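Local coordinates for protein glycerol kinase, putative (Plasmodium falciparum, PDB 2W40) that probably phosphorylates glycerol with ATP to give sn-glycerol 3-phosphate, as an FGGY-family kinase of the sugar kinase/Hsp70/actin superfamily, at residues K129-A140 with S188-N196; V282-I293 with K304-G312. All coordinates share one frame; numbering follows the deposited sequence.

Contact 1. Residues K129-A140 with S188-N196; sequences KTGTYFNTYFSA and SRTLLMDIN. With EDO (1,2-ethanediol), chain B; EDO (1,2-ethanediol), chain D.
In the N-terminal FGGY domain, the loop that leaves helix 123-130 folds against the loop that follows helix 184-187. Phe-138 lies against Arg-189 at one end. The CA of Arg-189 sits over the face of the Phe-138 ring, 3.9 Å from its centroid, as a CH-pi contact. The arginine chain then bends at chi2 and chi3, which brings its guanidinium back over Phe-138. NE comes 3.6 Å from Phe-138 CZ, and the two planes are 40° apart. NH2 gives a weak bond to Tyr-137 OH (3.1 Å), which reaches the guanidinium at its edge. Glu-86 forms a salt bridge with NE. Tyr-137 OH also bonds to a bound glycerol. Asn-135 OD1 takes Tyr-137 N in an Asx turn and Phe-138 N in the wider Asx motif. These two bonds hold the backbone turn leading into Phe-138.

Leu-191 fills the middle. Its CD2 meets Thr-132 CG2 at 3.6 Å, and its CB meets Ala-140 CB at 3.5 Å. At the helix end, Ile-195 N donates to Lys-129 O (2.8 Å, N-H...O 165°). Water 1 lies between Thr-130 O and Met-193 O, within hydrogen-bonding distance of both. Gly-131, with positive phi, leaves the helix here. Two loops, one running out of a helix end, thus close on a leucine core, with an Asx turn, and an arginine stacked on Phe-138 next to a bound glycerol, consistent with the substrate pocket of a glycerol kinase.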
loop_
_atom_site.group_PDB
_atom_site.type_symbol
_atom_site.label_atom_id
_atom_site.label_comp_id
_atom_site.label_asym_id
_atom_site.label_seq_id
_atom_site.Cartn_x
_atom_site.Cartn_y
_atom_site.Cartn_z
ATOM N N LYS C 129 -40.025 -1.305 1.731
ATOM C CA LYS C 129 -40.503 0.026 1.389
ATOM C C LYS C 129 -39.717 0.657 0.234
ATOM O O LYS C 129 -40.305 1.264 -0.622
ATOM C CB LYS C 129 -40.522 0.851 2.644
ATOM C CG LYS C 129 -40.928 2.318 2.458
ATOM C CD LYS C 129 -42.323 2.565 1.899
ATOM C CE LYS C 129 -43.588 2.133 2.834
ATOM N NZ LYS C 129 -43.535 2.878 4.155
ATOM N N THR C 130 -38.378 0.609 0.361
ATOM C CA THR C 130 -37.469 1.435 -0.441
ATOM C C THR C 130 -36.648 0.689 -1.450
ATOM O O THR C 130 -36.027 1.291 -2.295
ATOM C CB THR C 130 -36.498 2.300 0.448
ATOM O OG1 THR C 130 -35.565 1.376 1.057
ATOM C CG2 THR C 130 -37.247 3.206 1.434
ATOM N N GLY C 131 -36.493 -0.615 -1.295
ATOM C CA GLY C 131 -35.538 -1.378 -2.084
ATOM C C GLY C 131 -34.127 -1.658 -1.596
ATOM O O GLY C 131 -33.401 -2.480 -2.138
ATOM N N THR C 132 -33.832 -1.106 -0.422
ATOM C CA THR C 132 -32.531 -1.221 0.197
ATOM C C THR C 132 -32.655 -1.266 1.736
ATOM O O THR C 132 -33.636 -0.788 2.263
ATOM C CB THR C 132 -31.597 0.036 -0.185
ATOM O OG1 THR C 132 -30.237 -0.228 0.196
ATOM C CG2 THR C 132 -32.211 1.375 0.368
ATOM N N TYR C 133 -31.616 -1.849 2.330
ATOM C CA TYR C 133 -31.382 -1.643 3.793
ATOM C C TYR C 133 -30.718 -0.280 4.005
ATOM O O TYR C 133 -30.288 0.354 3.046
ATOM C CB TYR C 133 -30.484 -2.725 4.301
ATOM C CG TYR C 133 -30.947 -4.159 4.171
ATOM C CD1 TYR C 133 -32.218 -4.502 4.383
ATOM C CD2 TYR C 133 -30.096 -5.125 3.768
ATOM C CE1 TYR C 133 -32.647 -5.807 4.401
ATOM C CE2 TYR C 133 -30.536 -6.437 3.639
ATOM C CZ TYR C 133 -31.849 -6.760 4.001
ATOM O OH TYR C 133 -32.316 -8.096 3.909
ATOM N N PHE C 134 -30.727 0.227 5.246
ATOM C CA PHE C 134 -29.927 1.406 5.586
ATOM C C PHE C 134 -28.497 1.136 5.161
ATOM O O PHE C 134 -27.933 0.055 5.398
ATOM C CB PHE C 134 -29.935 1.649 7.125
ATOM C CG PHE C 134 -31.275 2.101 7.711
ATOM C CD1 PHE C 134 -32.288 2.713 6.946
ATOM C CD2 PHE C 134 -31.550 1.913 9.052
ATOM C CE1 PHE C 134 -33.528 3.140 7.518
ATOM C CE2 PHE C 134 -32.810 2.327 9.569
ATOM C CZ PHE C 134 -33.715 2.990 8.855
ATOM N N ASN C 135 -27.868 2.200 4.646
ATOM C CA ASN C 135 -26.486 2.165 4.256
ATOM C C ASN C 135 -25.894 3.572 4.248
ATOM O O ASN C 135 -26.616 4.527 4.462
ATOM C CB ASN C 135 -26.346 1.422 2.910
ATOM C CG ASN C 135 -27.111 2.099 1.796
ATOM O OD1 ASN C 135 -27.052 3.383 1.679
ATOM N ND2 ASN C 135 -27.763 1.285 0.924
ATOM N N THR C 136 -24.604 3.660 3.995
ATOM C CA THR C 136 -23.913 4.944 3.962
ATOM C C THR C 136 -23.981 5.627 2.610
ATOM O O THR C 136 -23.437 6.756 2.449
ATOM C CB THR C 136 -22.429 4.849 4.358
ATOM O OG1 THR C 136 -21.819 4.008 3.400
ATOM C CG2 THR C 136 -22.252 4.205 5.766
ATOM N N TYR C 137 -24.612 4.931 1.665
ATOM C CA TYR C 137 -24.489 5.152 0.187
ATOM C C TYR C 137 -25.639 6.089 -0.309
ATOM O O TYR C 137 -25.377 7.079 -1.047
ATOM C CB TYR C 137 -24.581 3.760 -0.446
ATOM C CG TYR C 137 -24.622 3.678 -1.957
ATOM C CD1 TYR C 137 -23.954 4.615 -2.775
ATOM C CD2 TYR C 137 -25.200 2.609 -2.532
ATOM C CE1 TYR C 137 -23.985 4.446 -4.217
ATOM C CE2 TYR C 137 -25.266 2.479 -3.905
ATOM C CZ TYR C 137 -24.613 3.363 -4.737
ATOM O OH TYR C 137 -24.688 3.153 -6.113
ATOM N N PHE C 138 -26.896 5.737 0.042
ATOM C CA PHE C 138 -28.095 6.528 -0.316
ATOM C C PHE C 138 -28.148 7.895 0.311
ATOM O O PHE C 138 -27.378 8.171 1.168
ATOM C CB PHE C 138 -29.324 5.708 -0.145
ATOM C CG PHE C 138 -29.584 4.715 -1.272
ATOM C CD1 PHE C 138 -28.569 4.243 -2.096
ATOM C CD2 PHE C 138 -30.893 4.346 -1.554
ATOM C CE1 PHE C 138 -28.868 3.355 -3.161
ATOM C CE2 PHE C 138 -31.199 3.448 -2.593
ATOM C CZ PHE C 138 -30.156 2.923 -3.349
ATOM N N SER C 139 -29.024 8.770 -0.172
ATOM C CA SER C 139 -28.972 10.186 0.247
ATOM C C SER C 139 -29.394 10.380 1.718
ATOM O O SER C 139 -28.899 11.329 2.370
ATOM C CB SER C 139 -29.901 11.045 -0.610
ATOM O OG SER C 139 -29.594 10.909 -1.968
ATOM N N ALA C 140 -30.329 9.534 2.172
ATOM C CA ALA C 140 -31.116 9.859 3.408
ATOM C C ALA C 140 -30.205 10.111 4.630
ATOM O O ALA C 140 -30.425 11.079 5.364
ATOM C CB ALA C 140 -32.082 8.757 3.764
ATOM N N SER C 188 -35.365 6.989 -6.408
ATOM C CA SER C 188 -35.237 5.632 -5.847
ATOM C C SER C 188 -33.881 5.406 -5.091
ATOM O O SER C 188 -33.695 4.372 -4.454
ATOM C CB SER C 188 -35.417 4.604 -6.950
ATOM O OG SER C 188 -34.232 4.417 -7.701
ATOM N N ARG C 189 -32.987 6.442 -5.216
ATOM C CA ARG C 189 -31.640 6.390 -4.687
ATOM C C ARG C 189 -31.489 7.175 -3.379
ATOM O O ARG C 189 -30.392 7.430 -2.867
ATOM C CB ARG C 189 -30.642 6.886 -5.692
ATOM C CG ARG C 189 -30.800 6.234 -7.039
ATOM C CD ARG C 189 -30.771 4.725 -7.011
ATOM N NE ARG C 189 -29.447 4.204 -6.613
ATOM C CZ ARG C 189 -28.961 2.992 -6.840
ATOM N NH1 ARG C 189 -29.713 2.023 -7.382
ATOM N NH2 ARG C 189 -27.703 2.714 -6.537
ATOM N N THR C 190 -32.629 7.617 -2.892
ATOM C CA THR C 190 -32.638 8.563 -1.746
ATOM C C THR C 190 -32.907 7.897 -0.364
ATOM O O THR C 190 -32.560 8.527 0.690
ATOM C CB THR C 190 -33.742 9.659 -1.976
ATOM O OG1 THR C 190 -35.025 9.035 -1.953
ATOM C CG2 THR C 190 -33.505 10.581 -3.196
ATOM N N LEU C 191 -33.545 6.712 -0.372
ATOM C CA LEU C 191 -34.011 6.000 0.831
ATOM C C LEU C 191 -35.318 6.647 1.366
ATOM O O LEU C 191 -35.743 6.361 2.474
ATOM C CB LEU C 191 -32.949 5.877 1.902
ATOM C CG LEU C 191 -32.382 4.507 2.205
ATOM C CD1 LEU C 191 -31.072 4.518 3.085
ATOM C CD2 LEU C 191 -33.434 3.736 2.809
ATOM N N LEU C 192 -35.892 7.598 0.560
ATOM C CA LEU C 192 -37.115 8.330 0.905
ATOM C C LEU C 192 -38.350 7.973 0.060
ATOM O O LEU C 192 -39.453 8.443 0.394
ATOM C CB LEU C 192 -36.933 9.832 0.880
ATOM C CG LEU C 192 -35.762 10.340 1.662
ATOM C CD1 LEU C 192 -35.650 11.836 1.332
ATOM C CD2 LEU C 192 -35.939 10.034 3.158
ATOM N N MET C 193 -38.157 7.240 -1.064
ATOM C CA MET C 193 -39.260 6.967 -1.949
ATOM C C MET C 193 -39.780 5.543 -1.680
ATOM O O MET C 193 -38.972 4.632 -1.514
ATOM C CB MET C 193 -38.782 7.033 -3.382
ATOM C CG MET C 193 -39.928 7.033 -4.383
ATOM S SD MET C 193 -39.409 6.850 -6.113
ATOM C CE MET C 193 -39.118 5.043 -6.206
ATOM N N ASP C 194 -41.089 5.363 -1.783
ATOM C CA ASP C 194 -41.766 4.069 -1.775
ATOM C C ASP C 194 -41.498 3.426 -3.155
ATOM O O ASP C 194 -41.905 3.988 -4.195
ATOM C CB ASP C 194 -43.231 4.237 -1.535
ATOM C CG ASP C 194 -43.955 2.852 -1.408
ATOM O OD1 ASP C 194 -43.728 1.938 -2.224
ATOM O OD2 ASP C 194 -44.820 2.723 -0.481
ATOM N N ILE C 195 -40.717 2.351 -3.154
ATOM C CA ILE C 195 -40.287 1.707 -4.429
ATOM C C ILE C 195 -41.419 1.141 -5.307
ATOM O O ILE C 195 -41.249 0.970 -6.504
ATOM C CB ILE C 195 -39.252 0.592 -4.101
ATOM C CG1 ILE C 195 -38.424 0.129 -5.322
ATOM C CG2 ILE C 195 -39.825 -0.640 -3.479
ATOM C CD1 ILE C 195 -37.676 1.229 -5.996
ATOM N N ASN C 196 -42.553 0.797 -4.658
ATOM C CA ASN C 196 -43.762 0.285 -5.324
ATOM C C ASN C 196 -44.695 1.408 -5.794
ATOM O O ASN C 196 -45.195 1.370 -6.911
ATOM C CB ASN C 196 -44.506 -0.701 -4.442
ATOM C CG ASN C 196 -43.805 -1.979 -4.331
ATOM O OD1 ASN C 196 -43.778 -2.753 -5.311
ATOM N ND2 ASN C 196 -43.157 -2.220 -3.201
HETATM C C1 EDO B . -30.568 -5.108 0.048
HETATM O O1 EDO B . -30.336 -6.481 -0.348
HETATM C C2 EDO B . -29.285 -4.338 0.208
HETATM O O2 EDO B . -29.540 -3.058 0.605
HETATM C C1 EDO D . -40.434 2.429 7.436
HETATM O O1 EDO D . -41.100 1.659 8.441
HETATM C C2 EDO D . -40.610 1.543 6.231
HETATM O O2 EDO D . -42.010 1.420 5.905
HETATM O O HOH W 1 -36.853 3.763 -3.259
#

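Contact 2. Residues V282-I293 with K304-G312; sequences VVYSTCGLITTI and KYALEGSIG. With EDO (1,2-ethanediol), chain B.
This is an antiparallel beta hairpin contact at one edge of the mixed sheet in the C-terminal FGGY domain. Strand 290-293 is part of an outermost strand of that sheet, and strand 304-311 is its neighbour. Ile-290 pairs with Glu-308 and Thr-292 with Ala-306, both as hydrogen-bonded pairs. Ile-290 N to Glu-308 O is 2.9 Å and nearly straight (172°). Thr-291 faces Leu-307 in the non-hydrogen-bonded pair between them.

The loop before strand 290-293 adds side-chain contacts. Val-282 CG2 stands over the centre of the Tyr-305 ring, 3.5 Å from the centroid, a CH-pi contact. From the strand itself, Ile-293 CD1 reaches Tyr-305 CE1 at 3.3 Å. Leu-307 runs up to the loop: its CD1 meets Val-283 CG1 at 3.8 Å, and its CD2 lies 3.4 Å from Val-283 O. The same carbonyl accepts from Thr-291 OG1 (2.7 Å), whose chi1 of -53° sets the hydroxyl beside its own backbone N. Water 2 accepts from Val-283 N and donates weakly to Ala-306 O. Ser-285 OG takes the backbone N of both Cys-287 and Leu-289, the first as an ST turn, and is also hydrogen-bonded to Asp-402.

On the face shared with Ile-290, Glu-308 is extended. Its OE2 accepts from Ser-310 OG (2.7 Å). Backbone bonds thus set the register, apolar contacts close the loop side, and the buried carboxylate is probably balanced by Arg-85 and Arg-189.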
loop_
_atom_site.group_PDB
_atom_site.type_symbol
_atom_site.label_atom_id
_atom_site.label_comp_id
_atom_site.label_asym_id
_atom_site.label_seq_id
_atom_site.Cartn_x
_atom_site.Cartn_y
_atom_site.Cartn_z
ATOM N N VAL C 282 -41.014 -6.398 -9.149
ATOM C CA VAL C 282 -40.099 -5.956 -8.106
ATOM C C VAL C 282 -39.503 -7.213 -7.500
ATOM O O VAL C 282 -40.223 -8.089 -6.928
ATOM C CB VAL C 282 -40.850 -5.204 -7.042
ATOM C CG1 VAL C 282 -39.927 -4.779 -5.857
ATOM C CG2 VAL C 282 -41.592 -4.003 -7.697
ATOM N N VAL C 283 -38.206 -7.315 -7.583
ATOM C CA VAL C 283 -37.484 -8.416 -6.989
ATOM C C VAL C 283 -36.670 -7.911 -5.824
ATOM O O VAL C 283 -35.896 -7.030 -5.994
ATOM C CB VAL C 283 -36.586 -9.132 -8.016
ATOM C CG1 VAL C 283 -35.827 -10.257 -7.384
ATOM C CG2 VAL C 283 -37.418 -9.600 -9.235
ATOM N N TYR C 284 -36.867 -8.512 -4.648
ATOM C CA TYR C 284 -36.144 -8.123 -3.464
ATOM C C TYR C 284 -35.047 -9.177 -3.249
ATOM O O TYR C 284 -35.318 -10.378 -3.111
ATOM C CB TYR C 284 -37.023 -8.067 -2.260
ATOM C CG TYR C 284 -38.051 -6.967 -2.243
ATOM C CD1 TYR C 284 -37.692 -5.635 -2.004
ATOM C CD2 TYR C 284 -39.403 -7.260 -2.474
ATOM C CE1 TYR C 284 -38.657 -4.635 -2.006
ATOM C CE2 TYR C 284 -40.363 -6.264 -2.422
ATOM C CZ TYR C 284 -40.005 -4.926 -2.202
ATOM O OH TYR C 284 -41.061 -3.982 -2.163
ATOM N N SER C 285 -33.818 -8.688 -3.088
ATOM C CA SER C 285 -32.638 -9.530 -2.951
ATOM C C SER C 285 -32.624 -10.146 -1.551
ATOM O O SER C 285 -33.053 -9.540 -0.597
ATOM C CB SER C 285 -31.358 -8.709 -3.165
ATOM O OG SER C 285 -30.211 -9.481 -3.131
ATOM N N THR C 286 -32.115 -11.350 -1.487
ATOM C CA THR C 286 -31.639 -11.920 -0.207
ATOM C C THR C 286 -30.105 -12.073 -0.123
ATOM O O THR C 286 -29.570 -12.700 0.872
ATOM C CB THR C 286 -32.270 -13.291 0.073
ATOM O OG1 THR C 286 -31.836 -14.223 -0.904
ATOM C CG2 THR C 286 -33.809 -13.203 0.098
ATOM N N CYS C 287 -29.398 -11.464 -1.079
ATOM C CA CYS C 287 -27.995 -11.677 -1.375
ATOM C C CYS C 287 -27.301 -10.332 -1.542
ATOM O O CYS C 287 -26.252 -10.320 -2.111
ATOM C CB CYS C 287 -27.793 -12.548 -2.753
ATOM S SG CYS C 287 -28.402 -14.146 -2.479
ATOM N N GLY C 288 -27.803 -9.249 -0.955
ATOM C CA GLY C 288 -27.063 -8.037 -0.989
ATOM C C GLY C 288 -27.143 -7.138 -2.178
ATOM O O GLY C 288 -26.348 -6.233 -2.301
ATOM N N LEU C 289 -28.101 -7.351 -3.062
ATOM C CA LEU C 289 -28.311 -6.478 -4.188
ATOM C C LEU C 289 -29.450 -5.495 -3.848
ATOM O O LEU C 289 -30.297 -5.717 -2.981
ATOM C CB LEU C 289 -28.641 -7.361 -5.407
ATOM C CG LEU C 289 -27.546 -8.388 -5.846
ATOM C CD1 LEU C 289 -27.877 -9.106 -7.130
ATOM C CD2 LEU C 289 -26.142 -7.691 -6.085
ATOM N N ILE C 290 -29.420 -4.354 -4.494
ATOM C CA ILE C 290 -30.429 -3.297 -4.255
ATOM C C ILE C 290 -31.527 -3.353 -5.330
ATOM O O ILE C 290 -31.225 -3.508 -6.509
ATOM C CB ILE C 290 -29.734 -1.912 -4.320
ATOM C CG1 ILE C 290 -28.788 -1.670 -3.104
ATOM C CG2 ILE C 290 -30.796 -0.739 -4.470
ATOM C CD1 ILE C 290 -28.116 -0.391 -3.120
ATOM N N THR C 291 -32.771 -3.261 -4.909
ATOM C CA THR C 291 -33.932 -3.135 -5.828
ATOM C C THR C 291 -34.097 -1.682 -6.232
ATOM O O THR C 291 -34.193 -0.839 -5.326
ATOM C CB THR C 291 -35.226 -3.581 -5.120
ATOM O OG1 THR C 291 -35.009 -4.849 -4.613
ATOM C CG2 THR C 291 -36.443 -3.552 -6.040
ATOM N N THR C 292 -34.037 -1.370 -7.511
ATOM C CA THR C 292 -34.134 -0.001 -7.970
ATOM C C THR C 292 -35.070 0.092 -9.208
ATOM O O THR C 292 -35.578 -0.918 -9.696
ATOM C CB THR C 292 -32.708 0.558 -8.251
ATOM O OG1 THR C 292 -32.781 1.961 -8.402
ATOM C CG2 THR C 292 -32.112 -0.128 -9.569
ATOM N N ILE C 293 -35.380 1.294 -9.577
ATOM C CA ILE C 293 -36.179 1.552 -10.758
ATOM C C ILE C 293 -35.196 1.543 -11.962
ATOM O O ILE C 293 -34.128 2.220 -11.876
ATOM C CB ILE C 293 -36.871 2.912 -10.765
ATOM C CG1 ILE C 293 -37.855 3.096 -9.610
ATOM C CG2 ILE C 293 -37.508 3.140 -12.143
ATOM C CD1 ILE C 293 -38.979 2.208 -9.642
ATOM N N LYS C 304 -40.179 -0.322 -15.260
ATOM C CA LYS C 304 -39.346 -1.515 -15.289
ATOM C C LYS C 304 -38.366 -1.354 -14.113
ATOM O O LYS C 304 -37.860 -0.274 -13.864
ATOM C CB LYS C 304 -38.582 -1.660 -16.591
ATOM C CG LYS C 304 -39.503 -1.788 -17.858
ATOM C CD LYS C 304 -40.518 -2.927 -17.816
ATOM C CE LYS C 304 -41.418 -3.011 -19.104
ATOM N NZ LYS C 304 -40.801 -3.878 -20.113
ATOM N N TYR C 305 -38.237 -2.444 -13.395
ATOM C CA TYR C 305 -37.378 -2.566 -12.230
ATOM C C TYR C 305 -36.058 -3.223 -12.560
ATOM O O TYR C 305 -35.879 -3.807 -13.589
ATOM C CB TYR C 305 -38.132 -3.310 -11.121
ATOM C CG TYR C 305 -39.198 -2.500 -10.528
ATOM C CD1 TYR C 305 -38.898 -1.629 -9.472
ATOM C CD2 TYR C 305 -40.526 -2.574 -10.973
ATOM C CE1 TYR C 305 -39.910 -0.874 -8.884
ATOM C CE2 TYR C 305 -41.580 -1.859 -10.366
ATOM C CZ TYR C 305 -41.284 -0.994 -9.319
ATOM O OH TYR C 305 -42.218 -0.182 -8.740
ATOM N N ALA C 306 -35.159 -3.190 -11.594
ATOM C CA ALA C 306 -33.815 -3.733 -11.743
ATOM C C ALA C 306 -33.314 -4.202 -10.375
ATOM O O ALA C 306 -33.816 -3.795 -9.307
ATOM C CB ALA C 306 -32.841 -2.786 -12.358
ATOM N N LEU C 307 -32.338 -5.071 -10.424
ATOM C CA LEU C 307 -31.447 -5.471 -9.283
ATOM C C LEU C 307 -30.122 -4.882 -9.600
ATOM O O LEU C 307 -29.693 -4.906 -10.749
ATOM C CB LEU C 307 -31.390 -6.977 -9.077
ATOM C CG LEU C 307 -32.462 -7.578 -8.270
ATOM C CD1 LEU C 307 -32.322 -9.164 -8.201
ATOM C CD2 LEU C 307 -32.591 -7.046 -6.831
ATOM N N GLU C 308 -29.475 -4.303 -8.620
ATOM C CA GLU C 308 -28.204 -3.617 -8.856
ATOM C C GLU C 308 -27.156 -4.020 -7.824
ATOM O O GLU C 308 -27.410 -4.093 -6.606
ATOM C CB GLU C 308 -28.326 -2.080 -8.736
ATOM C CG GLU C 308 -26.968 -1.307 -8.785
ATOM C CD GLU C 308 -27.055 0.218 -8.830
ATOM O OE1 GLU C 308 -28.066 0.750 -9.375
ATOM O OE2 GLU C 308 -26.106 0.846 -8.336
ATOM N N GLY C 309 -25.960 -4.240 -8.353
ATOM C CA GLY C 309 -24.731 -4.462 -7.616
ATOM C C GLY C 309 -23.810 -3.318 -7.823
ATOM O O GLY C 309 -23.440 -3.004 -8.936
ATOM N N SER C 310 -23.486 -2.640 -6.712
ATOM C CA SER C 310 -22.689 -1.409 -6.728
ATOM C C SER C 310 -21.319 -1.633 -6.101
ATOM O O SER C 310 -21.231 -2.240 -5.071
ATOM C CB SER C 310 -23.429 -0.306 -5.930
ATOM O OG SER C 310 -24.857 -0.237 -6.173
ATOM N N ILE C 311 -20.269 -1.125 -6.752
ATOM C CA ILE C 311 -18.874 -1.206 -6.295
ATOM C C ILE C 311 -18.330 0.235 -6.243
ATOM O O ILE C 311 -18.340 0.962 -7.287
ATOM C CB ILE C 311 -17.964 -2.029 -7.237
ATOM C CG1 ILE C 311 -18.438 -3.500 -7.250
ATOM C CG2 ILE C 311 -16.502 -1.891 -6.887
ATOM C CD1 ILE C 311 -17.739 -4.363 -8.264
ATOM N N GLY C 312 -17.812 0.621 -5.086
ATOM C CA GLY C 312 -17.449 1.996 -4.938
ATOM C C GLY C 312 -16.045 2.333 -5.420
ATOM O O GLY C 312 -15.796 3.414 -5.934
HETATM C C1 EDO B . -30.568 -5.108 0.048
HETATM O O1 EDO B . -30.336 -6.481 -0.348
HETATM C C2 EDO B . -29.285 -4.338 0.208
HETATM O O2 EDO B . -29.540 -3.058 0.605
HETATM O O HOH W 2 -36.307 -5.642 -9.156
#

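The two contacts adjoin, with centres about 11 Å apart, across the interface of the N- and C-terminal FGGY domains. Arg-189 NH1 of contact 1 forms a salt bridge with Glu-308 OE1 of contact 2 at 2.9 Å. Ile-195 O lies 2.7 Å from Tyr-305 OH, a probable hydrogen bond. One ethanediol, probably from the crystallisation liquor, bridges the contacts: its O1 donates to Leu-289 O, and its O2 accepts from Tyr-133 N. A bound glycerol lies about 3 Å from the Tyr-137 side chain. Thr-270, which binds ADP in another structure of this protein, is about 10 Å from Tyr-137 and 11 Å from Ser-310, side chain to side chain.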